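Side-chain contacts in MIX1 (Leishmania major, PDB 3HA4), which is of unknown function but forms a homodimer and probably serves as a scaffold that mediates protein-protein interactions: residues Q60-Y65 with L102-N107; A67-P72 with E126-M131; Y86-T89 with D93-E96; L43-K48 with T76-Y81; Q39-L44 with A55-Q60. All blocks are in the same frame, centred on the assembly; numbering follows the deposited sequence.

Every contact joins parts of one compact, all-helical, TPR-like chain. Interaction 5 closes first, pairing the successive helices 34-42 and 54-64. Interaction 4, its centre about 10 Å away, starts from the same residues, Leu43 and Leu44, and leads to helix 70-81. Interactions 1 and 2 alternate along the chain and lie about 10 Å apart between centres, meeting where Gln104 reaches Asp68 O; together they tie helices 54-64 and 70-81 to helices 94-109 and 123-137. Interaction 3 is nested inside both, its centre about 21 Å from that of interaction 2. Interactions 2, 4 and 5 also touch the second subunit, so the packing within the chain runs directly into the homodimer.

Interaction 1: residues Q60-Y65 with L102-N107; sequences QTKHYY and LMQLLN
Gln104 of helix 94-109 reaches across to Lys62, near the end of helix 54-64, and to Tyr65, just beyond it, joining two helices of the TPR-like bundle through one amide. Its CG lies anti to the backbone N (chi1 165°), and the chain stays extended beyond it, carrying the amide across to the partner backbone. The tight part is polar and buried: NE2 donates to Tyr65 O at 2.9 Å, just where the chain leaves helical geometry. The same NE2 donates to Asp68 O, so one amide nitrogen holds two carbonyls of the linker between helices 54-64 and 70-81.

Toward Lys62 the fit slackens. The amide oxygen OE1 comes no closer than 3.7 Å to Lys62 CA, and Lys62 CG is 4.2 Å from OE1. The lysine bends at chi3 and takes its amine away from the amide to a salt bridge with Glu100, on the partly exposed side of the contact. Tyr65 likewise turns its ring away; its OH bonds to Pro32 O. The bond from NE2 is bent, with an N-H...O angle of 133°. Tyr65 O receives it on a lone pair, in the carbonyl plane, and lies 31° out of the plane of the Gln104 amide.

Interaction 2: residues A67-P72 with E126-M131; sequences ADWLIP and EEIISM
Glu126 O is gripped twice by Ser130, by its N at 3.2 Å and by its OG at 3.0 Å, on the helical turn that presents Ile128 and Ile129 to Trp69. The hydroxyl approaches in the carbonyl plane and also bonds to Lys109 NZ. On the buried side of this turn the contact with Trp69 is wholly apolar. Ile129 sends CD1 to within 3.7 Å of Trp69 CB, while Ile128 CG2 lies 4.1 Å from CZ3 at the far side of the indole, and both isoleucines cross the tryptophan at about a right angle. Trp69 CG sits between its own backbone N and carbonyl carbon (chi1 56°), which turns the ring toward helix 123-137; NE1 bonding to Gly119 O helps to fix its rotation.

Asp68, one residue earlier, caps the helix that follows. Its OD2 takes Ile71 N at 3.0 Å from above the carboxylate plane, and OD1 makes a weak bond to Leu70 N. Ile128 packs in addition on Leu70 of the second subunit. A capped helix start beside a tryptophan wedged against a neighbouring helix thus forms one of the interhelical joints of this TPR-like fold, close to the dimer interface.

Interaction 3: residues Y86-T89 with D93-E96; sequences YLQT and DPDE
A chi1 of -88° at Gln88 places its CG beside Pro94 CG, and with Leu87 O close by, helix 84-90 presents backbone and methylene groups to the ring of Pro94. Pro94 directs its ring toward these groups and is the residue through which the second segment touches the first. Its CG takes the nearest approaches, 4.3 Å from Leu87 O and 4.3 Å from Gln88 CG. Leu87 CB is 4.5 Å from the same Pro94 CG, so the ring tip sits about equally far from the two side-chain stems. The leucine branch, set by a chi1 of -68°, turns away from the proline, its methyls meeting Val78 O and Leu79 O of helix 70-81.

The two segments belong to consecutive helices, 84-90 and 94-109, linked by a very short connection, and Pro94 stands at the bend between them. Just beyond, Asp95 is held by a salt bridge to Arg98 and by a hydrogen bond from Leu141 N, while Gln88 packs on Pro143; the C-terminal tail therefore covers this corner. No hydrogen bond passes between the segments. What remains is loose van der Waals contact of a proline ring with a carbonyl oxygen and a methylene, which implies a weak attraction without directional bonds.

Interaction 4: residues L43-K48 with T76-Y81; sequences LLREGK and TQVLKY
Arg45 leaves the loop after helix 34-42 and lays its chain alongside Gln77, both side chains pointing the same way. CB and CG only lead outward, and CD makes the first close touch, 3.4 Å from Gln77 CB and 4.0 Å from Val78 N. A bend at chi3 (86°) then turns the remaining atoms along the glutamine. NE passes 3.6 Å from Gln77 CB, and NH1 is again 3.6 Å from that carbon. The methylenes of Gln77 thus lie over one face of the guanidinium, with CG 3.8 Å above the plane, offset toward the rim. The amide of Gln77 takes no part in this layer: its plane stands 79° from that of the guanidinium, and its NE2 bonds to Leu73 O.

The two terminal nitrogens are paired: NH1 forms a salt bridge with Glu74, and NH2 forms another with Glu74 of the second subunit, so this arginine joins the two chains while its face stays on apolar carbon. Behind it, Leu44 CB meets Val78 CG2 at 4.1 Å, an apolar step that Ile54 and Pro51 extend. The contact therefore settles the loop following helix 34-42 onto the C-terminal half of helix 70-81, between helix 54-64 on the Leu44 side and the second subunit on the Arg45 side.

Interaction 5: residues Q39-L44 with A55-Q60; sequences QRVVLL and ALMWEQ
Helices 34-42 and 54-64 form an antiparallel helix-turn-helix pair of the TPR-like fold, and Met57 carries the contact between these segments. It points toward helix 34-42, and its sulfur makes the closest approach between the two segments: SD lies 3.6 Å from Arg40 CB and 4.1 Å from Val41 CG2. Val41 and Met57 run antiparallel alongside one another. A bend at chi3 (-67°) turns the methyl toward the end of the first segment, where Met57 CE and Leu44 CD1 meet tip to tip at 4.1 Å. Leu37 of helix 34-42 also packs against Met57.

On the exposed Arg40 side the pairing becomes polar and is bridged by solvent. The extended chain of Arg40 carries its guanidinium past the sulfur toward Gln60, and a water links the two: it accepts from Arg40 NH1 at 3.2 Å, lying in plane at the edge of the guanidinium, and donates to Gln60 OE1 at 3.0 Å.

Interaction 1: residues Q60-Y65 with L102-N107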
# COMPACT_ATOMS: atom_id res chain seq x y z
N GLN A 60 -13.58 9.40 3.29
CA GLN A 60 -13.61 9.49 1.83
C GLN A 60 -13.46 8.14 1.16
O GLN A 60 -14.07 7.90 0.12
CB GLN A 60 -12.57 10.49 1.30
CG GLN A 60 -12.81 11.91 1.78
CD GLN A 60 -11.67 12.85 1.45
OE1 GLN A 60 -10.50 12.48 1.49
NE2 GLN A 60 -12.01 14.09 1.13
N THR A 61 -12.65 7.24 1.74
CA THR A 61 -12.45 5.97 1.06
C THR A 61 -13.63 5.02 1.25
O THR A 61 -14.04 4.36 0.31
CB THR A 61 -11.08 5.30 1.35
OG1 THR A 61 -11.24 4.24 2.29
CG2 THR A 61 -10.09 6.30 1.87
N LYS A 62 -14.20 4.98 2.45
CA LYS A 62 -15.40 4.17 2.67
C LYS A 62 -16.52 4.62 1.74
O LYS A 62 -17.30 3.81 1.25
CB LYS A 62 -15.91 4.33 4.10
CG LYS A 62 -15.03 3.76 5.16
CD LYS A 62 -15.80 3.68 6.47
CE LYS A 62 -15.92 5.05 7.13
NZ LYS A 62 -16.36 4.95 8.56
N HIS A 63 -16.59 5.92 1.52
CA HIS A 63 -17.71 6.51 0.80
C HIS A 63 -17.55 6.40 -0.71
O HIS A 63 -18.47 5.95 -1.42
CB HIS A 63 -17.90 7.98 1.21
CG HIS A 63 -19.08 8.64 0.57
ND1 HIS A 63 -18.98 9.44 -0.55
CD2 HIS A 63 -20.40 8.59 0.88
CE1 HIS A 63 -20.18 9.86 -0.90
NE2 HIS A 63 -21.06 9.36 -0.05
N TYR A 64 -16.39 6.81 -1.20
CA TYR A 64 -16.11 6.83 -2.63
C TYR A 64 -15.52 5.53 -3.17
O TYR A 64 -15.68 5.21 -4.35
CB TYR A 64 -15.18 8.01 -2.96
CG TYR A 64 -15.83 9.36 -2.76
CD1 TYR A 64 -16.89 9.77 -3.56
CD2 TYR A 64 -15.40 10.22 -1.76
CE1 TYR A 64 -17.50 11.00 -3.38
CE2 TYR A 64 -15.99 11.46 -1.57
CZ TYR A 64 -17.04 11.84 -2.39
OH TYR A 64 -17.63 13.06 -2.20
N TYR A 65 -14.84 4.78 -2.30
CA TYR A 65 -14.14 3.57 -2.73
C TYR A 65 -14.29 2.40 -1.74
O TYR A 65 -13.30 1.84 -1.29
CB TYR A 65 -12.66 3.90 -2.98
CG TYR A 65 -12.46 5.14 -3.80
CD1 TYR A 65 -12.69 5.13 -5.16
CD2 TYR A 65 -12.07 6.34 -3.20
CE1 TYR A 65 -12.52 6.28 -5.93
CE2 TYR A 65 -11.90 7.51 -3.97
CZ TYR A 65 -12.13 7.46 -5.34
OH TYR A 65 -11.98 8.58 -6.12
N LEU A 102 -11.18 -3.01 8.98
CA LEU A 102 -11.36 -4.46 9.01
C LEU A 102 -12.60 -4.85 8.19
O LEU A 102 -12.51 -5.63 7.25
CB LEU A 102 -11.44 -4.97 10.45
CG LEU A 102 -11.90 -6.42 10.63
CD1 LEU A 102 -10.99 -7.38 9.86
CD2 LEU A 102 -11.98 -6.83 12.11
N MET A 103 -13.74 -4.26 8.53
CA MET A 103 -14.97 -4.49 7.78
C MET A 103 -14.84 -4.31 6.26
O MET A 103 -15.33 -5.15 5.48
CB MET A 103 -16.10 -3.62 8.32
CG MET A 103 -17.48 -4.02 7.85
SD MET A 103 -18.80 -2.95 8.50
CE MET A 103 -18.27 -2.77 10.20
N GLN A 104 -14.20 -3.23 5.82
CA GLN A 104 -14.07 -3.03 4.37
C GLN A 104 -13.18 -4.09 3.70
O GLN A 104 -13.49 -4.56 2.60
CB GLN A 104 -13.60 -1.63 4.02
CG GLN A 104 -13.12 -1.50 2.59
CD GLN A 104 -13.25 -0.10 2.04
OE1 GLN A 104 -14.04 0.69 2.53
NE2 GLN A 104 -12.48 0.21 1.01
N LEU A 105 -12.08 -4.45 4.36
CA LEU A 105 -11.19 -5.49 3.84
C LEU A 105 -11.94 -6.81 3.76
O LEU A 105 -11.80 -7.54 2.79
CB LEU A 105 -9.92 -5.63 4.70
CG LEU A 105 -8.85 -4.55 4.44
CD1 LEU A 105 -7.76 -4.59 5.49
CD2 LEU A 105 -8.28 -4.74 3.07
N LEU A 106 -12.76 -7.08 4.77
CA LEU A 106 -13.55 -8.31 4.79
C LEU A 106 -14.57 -8.33 3.66
O LEU A 106 -14.80 -9.39 3.05
CB LEU A 106 -14.22 -8.54 6.16
CG LEU A 106 -13.29 -8.98 7.30
CD1 LEU A 106 -14.04 -9.10 8.61
CD2 LEU A 106 -12.59 -10.30 6.96
N ASN A 107 -15.19 -7.18 3.37
CA ASN A 107 -16.13 -7.07 2.25
C ASN A 107 -15.44 -7.38 0.94
O ASN A 107 -16.00 -8.04 0.08
CB ASN A 107 -16.79 -5.67 2.15
CG ASN A 107 -17.84 -5.41 3.24
OD1 ASN A 107 -18.41 -6.34 3.80
ND2 ASN A 107 -18.08 -4.13 3.54

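Interaction 2: residues A67-P72 with E126-M131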
# COMPACT_ATOMS: atom_id res chain seq x y z
N ALA A 67 -14.97 -0.54 -2.19
CA ALA A 67 -14.46 -1.80 -2.73
C ALA A 67 -12.94 -1.89 -2.78
O ALA A 67 -12.41 -2.95 -3.10
CB ALA A 67 -15.04 -2.08 -4.10
N ASP A 68 -12.25 -0.80 -2.46
CA ASP A 68 -10.79 -0.79 -2.51
C ASP A 68 -10.14 -1.49 -1.31
O ASP A 68 -10.62 -1.39 -0.17
CB ASP A 68 -10.26 0.64 -2.60
CG ASP A 68 -8.74 0.68 -2.74
OD1 ASP A 68 -8.20 -0.09 -3.57
OD2 ASP A 68 -8.10 1.49 -2.03
N TRP A 69 -9.02 -2.17 -1.56
CA TRP A 69 -8.28 -2.86 -0.48
C TRP A 69 -6.94 -2.17 -0.23
O TRP A 69 -6.38 -2.28 0.86
CB TRP A 69 -8.06 -4.35 -0.81
CG TRP A 69 -7.36 -4.53 -2.11
CD1 TRP A 69 -7.93 -4.57 -3.34
CD2 TRP A 69 -5.95 -4.61 -2.32
NE1 TRP A 69 -6.97 -4.69 -4.31
CE2 TRP A 69 -5.74 -4.72 -3.70
CE3 TRP A 69 -4.84 -4.62 -1.47
CZ2 TRP A 69 -4.47 -4.84 -4.26
CZ3 TRP A 69 -3.59 -4.74 -2.02
CH2 TRP A 69 -3.41 -4.85 -3.41
N LEU A 70 -6.42 -1.48 -1.24
CA LEU A 70 -5.09 -0.90 -1.18
C LEU A 70 -4.98 0.16 -0.09
O LEU A 70 -4.07 0.13 0.74
CB LEU A 70 -4.69 -0.30 -2.53
CG LEU A 70 -3.23 0.09 -2.70
CD1 LEU A 70 -2.30 -0.93 -2.04
CD2 LEU A 70 -2.88 0.25 -4.17
N ILE A 71 -5.91 1.09 -0.08
CA ILE A 71 -5.88 2.14 0.92
C ILE A 71 -6.09 1.56 2.33
O ILE A 71 -5.36 1.91 3.25
CB ILE A 71 -6.86 3.28 0.57
CG1 ILE A 71 -6.28 4.06 -0.62
CG2 ILE A 71 -7.10 4.19 1.79
CD1 ILE A 71 -7.11 5.25 -1.07
N PRO A 72 -7.08 0.66 2.50
CA PRO A 72 -7.24 -0.01 3.80
C PRO A 72 -5.99 -0.77 4.25
O PRO A 72 -5.68 -0.78 5.45
CB PRO A 72 -8.40 -0.97 3.56
CG PRO A 72 -9.22 -0.26 2.52
CD PRO A 72 -8.22 0.38 1.60
N GLU A 126 -5.81 -11.71 -2.16
CA GLU A 126 -6.72 -12.12 -1.13
C GLU A 126 -5.98 -12.60 0.04
O GLU A 126 -6.51 -12.67 1.10
CB GLU A 126 -7.58 -13.24 -1.59
CG GLU A 126 -7.95 -14.10 -0.46
CD GLU A 126 -9.11 -14.96 -0.77
OE1 GLU A 126 -9.50 -15.74 0.09
OE2 GLU A 126 -9.63 -14.86 -1.89
N GLU A 127 -4.73 -12.95 -0.15
CA GLU A 127 -3.90 -13.43 0.92
C GLU A 127 -3.29 -12.29 1.70
O GLU A 127 -3.19 -12.36 2.87
CB GLU A 127 -2.79 -14.31 0.36
CG GLU A 127 -3.16 -15.76 0.16
CD GLU A 127 -2.06 -16.57 -0.48
OE1 GLU A 127 -0.91 -16.41 -0.10
OE2 GLU A 127 -2.33 -17.38 -1.37
N ILE A 128 -2.86 -11.26 1.02
CA ILE A 128 -2.33 -10.07 1.64
C ILE A 128 -3.38 -9.35 2.47
O ILE A 128 -3.06 -8.74 3.45
CB ILE A 128 -1.70 -9.17 0.57
CG1 ILE A 128 -0.52 -8.43 1.14
CG2 ILE A 128 -2.66 -8.21 0.03
CD1 ILE A 128 0.03 -7.47 0.23
N ILE A 129 -4.63 -9.48 2.06
CA ILE A 129 -5.78 -8.99 2.75
C ILE A 129 -6.10 -9.82 3.95
O ILE A 129 -6.53 -9.33 4.93
CB ILE A 129 -6.98 -8.99 1.80
CG1 ILE A 129 -6.79 -7.98 0.70
CG2 ILE A 129 -8.25 -8.71 2.51
CD1 ILE A 129 -7.84 -7.97 -0.25
N SER A 130 -5.86 -11.11 3.87
CA SER A 130 -6.05 -11.95 5.01
C SER A 130 -5.03 -11.66 6.08
O SER A 130 -5.32 -11.74 7.23
CB SER A 130 -5.92 -13.38 4.58
OG SER A 130 -7.00 -13.75 3.83
N MET A 131 -3.83 -11.32 5.67
CA MET A 131 -2.79 -10.96 6.56
C MET A 131 -3.10 -9.65 7.22
O MET A 131 -2.90 -9.52 8.37
CB MET A 131 -1.49 -10.90 5.80
CG MET A 131 -0.33 -10.44 6.60
SD MET A 131 1.17 -10.87 5.84
CE MET A 131 0.54 -11.92 4.60

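Interaction 3: residues Y86-T89 with D93-E96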
# COMPACT_ATOMS: atom_id res chain seq x y z
N TYR A 86 -0.16 9.08 19.29
CA TYR A 86 -0.27 9.66 17.96
C TYR A 86 -1.67 9.42 17.42
O TYR A 86 -2.34 10.37 17.01
CB TYR A 86 0.78 9.05 17.05
CG TYR A 86 0.69 9.43 15.59
CD1 TYR A 86 1.53 10.41 15.05
CD2 TYR A 86 -0.21 8.79 14.74
CE1 TYR A 86 1.47 10.75 13.70
CE2 TYR A 86 -0.28 9.13 13.40
CZ TYR A 86 0.55 10.11 12.88
OH TYR A 86 0.47 10.43 11.54
N LEU A 87 -2.12 8.17 17.44
CA LEU A 87 -3.45 7.81 16.95
C LEU A 87 -4.55 8.54 17.70
O LEU A 87 -5.45 9.12 17.09
CB LEU A 87 -3.67 6.30 16.98
CG LEU A 87 -2.84 5.45 16.01
CD1 LEU A 87 -3.18 3.99 16.15
CD2 LEU A 87 -3.04 5.90 14.56
N GLN A 88 -4.49 8.51 19.03
CA GLN A 88 -5.46 9.24 19.85
C GLN A 88 -5.45 10.76 19.65
O GLN A 88 -6.46 11.42 19.86
CB GLN A 88 -5.32 8.86 21.33
CG GLN A 88 -6.16 7.64 21.71
CD GLN A 88 -5.40 6.64 22.55
OE1 GLN A 88 -5.62 5.43 22.45
NE2 GLN A 88 -4.49 7.14 23.38
N THR A 89 -4.35 11.34 19.21
CA THR A 89 -4.29 12.75 18.89
C THR A 89 -5.14 13.11 17.70
O THR A 89 -5.82 14.10 17.69
CB THR A 89 -2.84 13.18 18.56
OG1 THR A 89 -2.00 13.06 19.70
CG2 THR A 89 -2.80 14.59 18.13
N ASP A 93 -11.98 8.05 17.68
CA ASP A 93 -11.99 6.67 18.13
C ASP A 93 -11.17 5.91 17.14
O ASP A 93 -11.50 5.82 16.00
CB ASP A 93 -13.41 6.11 18.17
CG ASP A 93 -13.54 4.91 19.05
OD1 ASP A 93 -12.53 4.40 19.53
OD2 ASP A 93 -14.65 4.45 19.26
N PRO A 94 -10.08 5.37 17.62
CA PRO A 94 -9.17 4.62 16.80
C PRO A 94 -9.61 3.21 16.69
O PRO A 94 -9.45 2.67 15.65
CB PRO A 94 -7.90 4.69 17.59
CG PRO A 94 -7.98 5.90 18.25
CD PRO A 94 -9.35 6.13 18.62
N ASP A 95 -10.15 2.63 17.74
CA ASP A 95 -10.57 1.26 17.67
C ASP A 95 -11.79 1.14 16.84
O ASP A 95 -12.06 0.14 16.29
CB ASP A 95 -10.79 0.67 19.04
CG ASP A 95 -10.65 -0.83 19.06
OD1 ASP A 95 -9.54 -1.32 18.95
OD2 ASP A 95 -11.66 -1.51 19.20
N GLU A 96 -12.54 2.19 16.69
CA GLU A 96 -13.66 2.12 15.80
C GLU A 96 -13.26 2.20 14.35
O GLU A 96 -13.86 1.60 13.53
CB GLU A 96 -14.67 3.20 16.11
CG GLU A 96 -16.08 2.89 15.67
CD GLU A 96 -16.57 1.50 16.04
OE1 GLU A 96 -16.42 1.09 17.21
OE2 GLU A 96 -17.12 0.82 15.17

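Interaction 4: residues L43-K48 with T76-Y81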
# COMPACT_ATOMS: atom_id res chain seq x y z
N LEU A 43 1.71 9.14 2.68
CA LEU A 43 2.57 10.12 3.28
C LEU A 43 2.52 9.98 4.77
O LEU A 43 3.40 10.39 5.45
CB LEU A 43 2.03 11.47 2.92
CG LEU A 43 2.69 12.62 2.21
CD1 LEU A 43 3.83 12.30 1.37
CD2 LEU A 43 1.65 13.27 1.45
N LEU A 44 1.46 9.40 5.28
CA LEU A 44 1.25 9.38 6.69
C LEU A 44 2.24 8.56 7.46
O LEU A 44 2.66 8.96 8.50
CB LEU A 44 -0.15 8.90 7.02
CG LEU A 44 -1.30 9.82 6.75
CD1 LEU A 44 -2.54 9.04 6.82
CD2 LEU A 44 -1.30 10.82 7.75
N ARG A 45 2.60 7.40 6.97
CA ARG A 45 3.49 6.54 7.70
C ARG A 45 4.88 7.08 7.83
O ARG A 45 5.66 6.61 8.61
CB ARG A 45 3.54 5.17 7.06
CG ARG A 45 3.41 4.04 8.04
CD ARG A 45 2.87 2.85 7.34
NE ARG A 45 3.91 2.06 6.72
CZ ARG A 45 3.85 1.58 5.49
NH1 ARG A 45 2.81 1.82 4.71
NH2 ARG A 45 4.85 0.88 5.03
N GLU A 46 5.19 8.08 7.03
CA GLU A 46 6.50 8.68 7.09
C GLU A 46 6.46 9.98 7.84
O GLU A 46 7.43 10.69 7.88
CB GLU A 46 7.02 8.92 5.70
CG GLU A 46 8.29 9.67 5.69
CD GLU A 46 9.45 8.84 6.11
OE1 GLU A 46 9.43 7.66 5.85
OE2 GLU A 46 10.39 9.37 6.69
N GLY A 47 5.32 10.28 8.42
CA GLY A 47 5.11 11.50 9.15
C GLY A 47 5.25 12.73 8.29
O GLY A 47 5.80 13.70 8.72
N LYS A 48 4.75 12.69 7.08
CA LYS A 48 4.89 13.80 6.18
C LYS A 48 3.56 14.23 5.62
O LYS A 48 3.48 15.08 4.73
CB LYS A 48 5.81 13.42 5.04
CG LYS A 48 7.24 13.73 5.28
CD LYS A 48 7.90 14.17 4.02
CE LYS A 48 9.34 14.52 4.28
NZ LYS A 48 9.69 14.30 5.69
N THR A 76 -4.00 0.15 7.55
CA THR A 76 -3.67 -0.89 8.52
C THR A 76 -2.24 -0.71 9.02
O THR A 76 -1.99 -0.81 10.22
CB THR A 76 -3.83 -2.30 7.95
OG1 THR A 76 -5.19 -2.52 7.59
CG2 THR A 76 -3.43 -3.34 8.98
N GLN A 77 -1.30 -0.46 8.11
CA GLN A 77 0.08 -0.15 8.51
C GLN A 77 0.14 1.11 9.39
O GLN A 77 0.90 1.15 10.35
CB GLN A 77 1.01 0.02 7.29
CG GLN A 77 0.93 -1.10 6.25
CD GLN A 77 0.74 -2.48 6.86
OE1 GLN A 77 1.41 -2.86 7.83
NE2 GLN A 77 -0.19 -3.23 6.30
N VAL A 78 -0.66 2.13 9.06
CA VAL A 78 -0.77 3.29 9.95
C VAL A 78 -1.25 2.89 11.35
O VAL A 78 -0.63 3.25 12.34
CB VAL A 78 -1.63 4.44 9.35
CG1 VAL A 78 -1.81 5.56 10.36
CG2 VAL A 78 -1.00 4.98 8.08
N LEU A 79 -2.33 2.12 11.43
CA LEU A 79 -2.80 1.64 12.74
C LEU A 79 -1.80 0.70 13.43
O LEU A 79 -1.60 0.78 14.64
CB LEU A 79 -4.16 0.95 12.59
CG LEU A 79 -5.23 1.82 11.95
CD1 LEU A 79 -6.52 1.04 11.73
CD2 LEU A 79 -5.46 3.03 12.84
N LYS A 80 -1.18 -0.18 12.66
CA LYS A 80 -0.14 -1.08 13.17
C LYS A 80 1.05 -0.35 13.81
O LYS A 80 1.38 -0.56 14.98
CB LYS A 80 0.39 -1.92 12.01
CG LYS A 80 1.02 -3.25 12.38
CD LYS A 80 1.03 -4.16 11.15
CE LYS A 80 1.94 -5.35 11.34
NZ LYS A 80 1.98 -6.16 10.09
N TYR A 81 1.69 0.52 13.04
CA TYR A 81 2.99 1.06 13.44
C TYR A 81 2.97 2.42 14.12
O TYR A 81 3.98 2.84 14.66
CB TYR A 81 3.95 1.06 12.25
CG TYR A 81 4.15 -0.33 11.70
CD1 TYR A 81 4.68 -1.33 12.51
CD2 TYR A 81 3.79 -0.65 10.40
CE1 TYR A 81 4.86 -2.61 12.03
CE2 TYR A 81 3.97 -1.93 9.91
CZ TYR A 81 4.51 -2.90 10.72
OH TYR A 81 4.69 -4.17 10.25

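Interaction 5: residues Q39-L44 with A55-Q60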
# COMPACT_ATOMS: atom_id res chain seq x y z
N GLN A 39 -2.02 8.54 -2.49
CA GLN A 39 -0.80 9.30 -2.28
C GLN A 39 -0.79 10.08 -0.95
O GLN A 39 0.24 10.17 -0.28
CB GLN A 39 -0.54 10.22 -3.47
CG GLN A 39 0.75 11.01 -3.39
CD GLN A 39 0.91 11.96 -4.57
OE1 GLN A 39 1.88 11.89 -5.32
NE2 GLN A 39 -0.07 12.84 -4.75
N ARG A 40 -1.93 10.58 -0.54
CA ARG A 40 -2.04 11.30 0.69
C ARG A 40 -1.94 10.41 1.88
O ARG A 40 -1.42 10.76 2.90
CB ARG A 40 -3.35 12.03 0.70
CG ARG A 40 -3.22 13.42 0.32
CD ARG A 40 -4.46 14.08 -0.07
NE ARG A 40 -4.11 15.25 -0.85
CZ ARG A 40 -4.93 16.23 -1.17
NH1 ARG A 40 -6.18 16.20 -0.79
NH2 ARG A 40 -4.50 17.24 -1.87
N VAL A 41 -2.47 9.23 1.74
CA VAL A 41 -2.50 8.26 2.80
C VAL A 41 -1.14 7.64 3.00
O VAL A 41 -0.77 7.28 4.08
CB VAL A 41 -3.52 7.17 2.51
CG1 VAL A 41 -3.31 6.00 3.38
CG2 VAL A 41 -4.89 7.69 2.68
N VAL A 42 -0.38 7.56 1.94
CA VAL A 42 0.93 6.98 1.98
C VAL A 42 1.98 7.86 2.61
O VAL A 42 2.99 7.38 3.02
CB VAL A 42 1.37 6.55 0.61
CG1 VAL A 42 2.77 6.24 0.63
CG2 VAL A 42 0.63 5.39 0.18
N LEU A 43 1.71 9.14 2.68
CA LEU A 43 2.57 10.12 3.28
C LEU A 43 2.52 9.98 4.77
O LEU A 43 3.40 10.39 5.45
CB LEU A 43 2.03 11.47 2.92
CG LEU A 43 2.69 12.62 2.21
CD1 LEU A 43 3.83 12.30 1.37
CD2 LEU A 43 1.65 13.27 1.45
N LEU A 44 1.46 9.40 5.28
CA LEU A 44 1.25 9.38 6.69
C LEU A 44 2.24 8.56 7.46
O LEU A 44 2.66 8.96 8.50
CB LEU A 44 -0.15 8.90 7.02
CG LEU A 44 -1.30 9.82 6.75
CD1 LEU A 44 -2.54 9.04 6.82
CD2 LEU A 44 -1.30 10.82 7.75
N ALA A 55 -9.25 10.75 9.56
CA ALA A 55 -10.67 10.44 9.68
C ALA A 55 -11.40 10.79 8.39
O ALA A 55 -12.17 10.00 7.87
CB ALA A 55 -11.29 11.20 10.86
N LEU A 56 -11.13 11.99 7.89
CA LEU A 56 -11.78 12.49 6.68
C LEU A 56 -11.33 11.67 5.47
O LEU A 56 -12.13 11.31 4.60
CB LEU A 56 -11.45 13.97 6.49
CG LEU A 56 -11.96 14.85 5.34
CD1 LEU A 56 -10.83 15.25 4.40
CD2 LEU A 56 -13.15 14.26 4.57
N MET A 57 -10.03 11.37 5.43
CA MET A 57 -9.48 10.59 4.34
C MET A 57 -10.05 9.17 4.38
O MET A 57 -10.34 8.61 3.33
CB MET A 57 -7.95 10.60 4.38
CG MET A 57 -7.36 11.78 3.63
SD MET A 57 -5.57 11.67 3.46
CE MET A 57 -5.06 11.86 5.17
N TRP A 58 -10.22 8.61 5.58
CA TRP A 58 -10.79 7.29 5.75
C TRP A 58 -12.25 7.31 5.32
O TRP A 58 -12.71 6.43 4.57
CB TRP A 58 -10.68 6.82 7.21
CG TRP A 58 -11.46 5.55 7.46
CD1 TRP A 58 -12.36 5.30 8.46
CD2 TRP A 58 -11.44 4.38 6.64
NE1 TRP A 58 -12.88 4.04 8.33
CE2 TRP A 58 -12.34 3.45 7.22
CE3 TRP A 58 -10.75 4.02 5.48
CZ2 TRP A 58 -12.55 2.19 6.68
CZ3 TRP A 58 -10.97 2.76 4.94
CH2 TRP A 58 -11.86 1.86 5.54
N GLU A 59 -12.96 8.33 5.79
CA GLU A 59 -14.35 8.57 5.42
C GLU A 59 -14.52 8.72 3.92
O GLU A 59 -15.48 8.21 3.34
CB GLU A 59 -14.87 9.82 6.12
CG GLU A 59 -16.37 9.90 6.12
CD GLU A 59 -16.99 8.58 6.52
OE1 GLU A 59 -17.77 8.02 5.70
OE2 GLU A 59 -16.67 8.09 7.63
N GLN A 60 -13.58 9.40 3.29
CA GLN A 60 -13.61 9.49 1.83
C GLN A 60 -13.46 8.14 1.16
O GLN A 60 -14.07 7.90 0.12
CB GLN A 60 -12.57 10.49 1.30
CG GLN A 60 -12.81 11.91 1.78
CD GLN A 60 -11.67 12.85 1.45
OE1 GLN A 60 -10.50 12.48 1.49
NE2 GLN A 60 -12.01 14.09 1.13
O HOH W 1 -8.03 14.09 0.75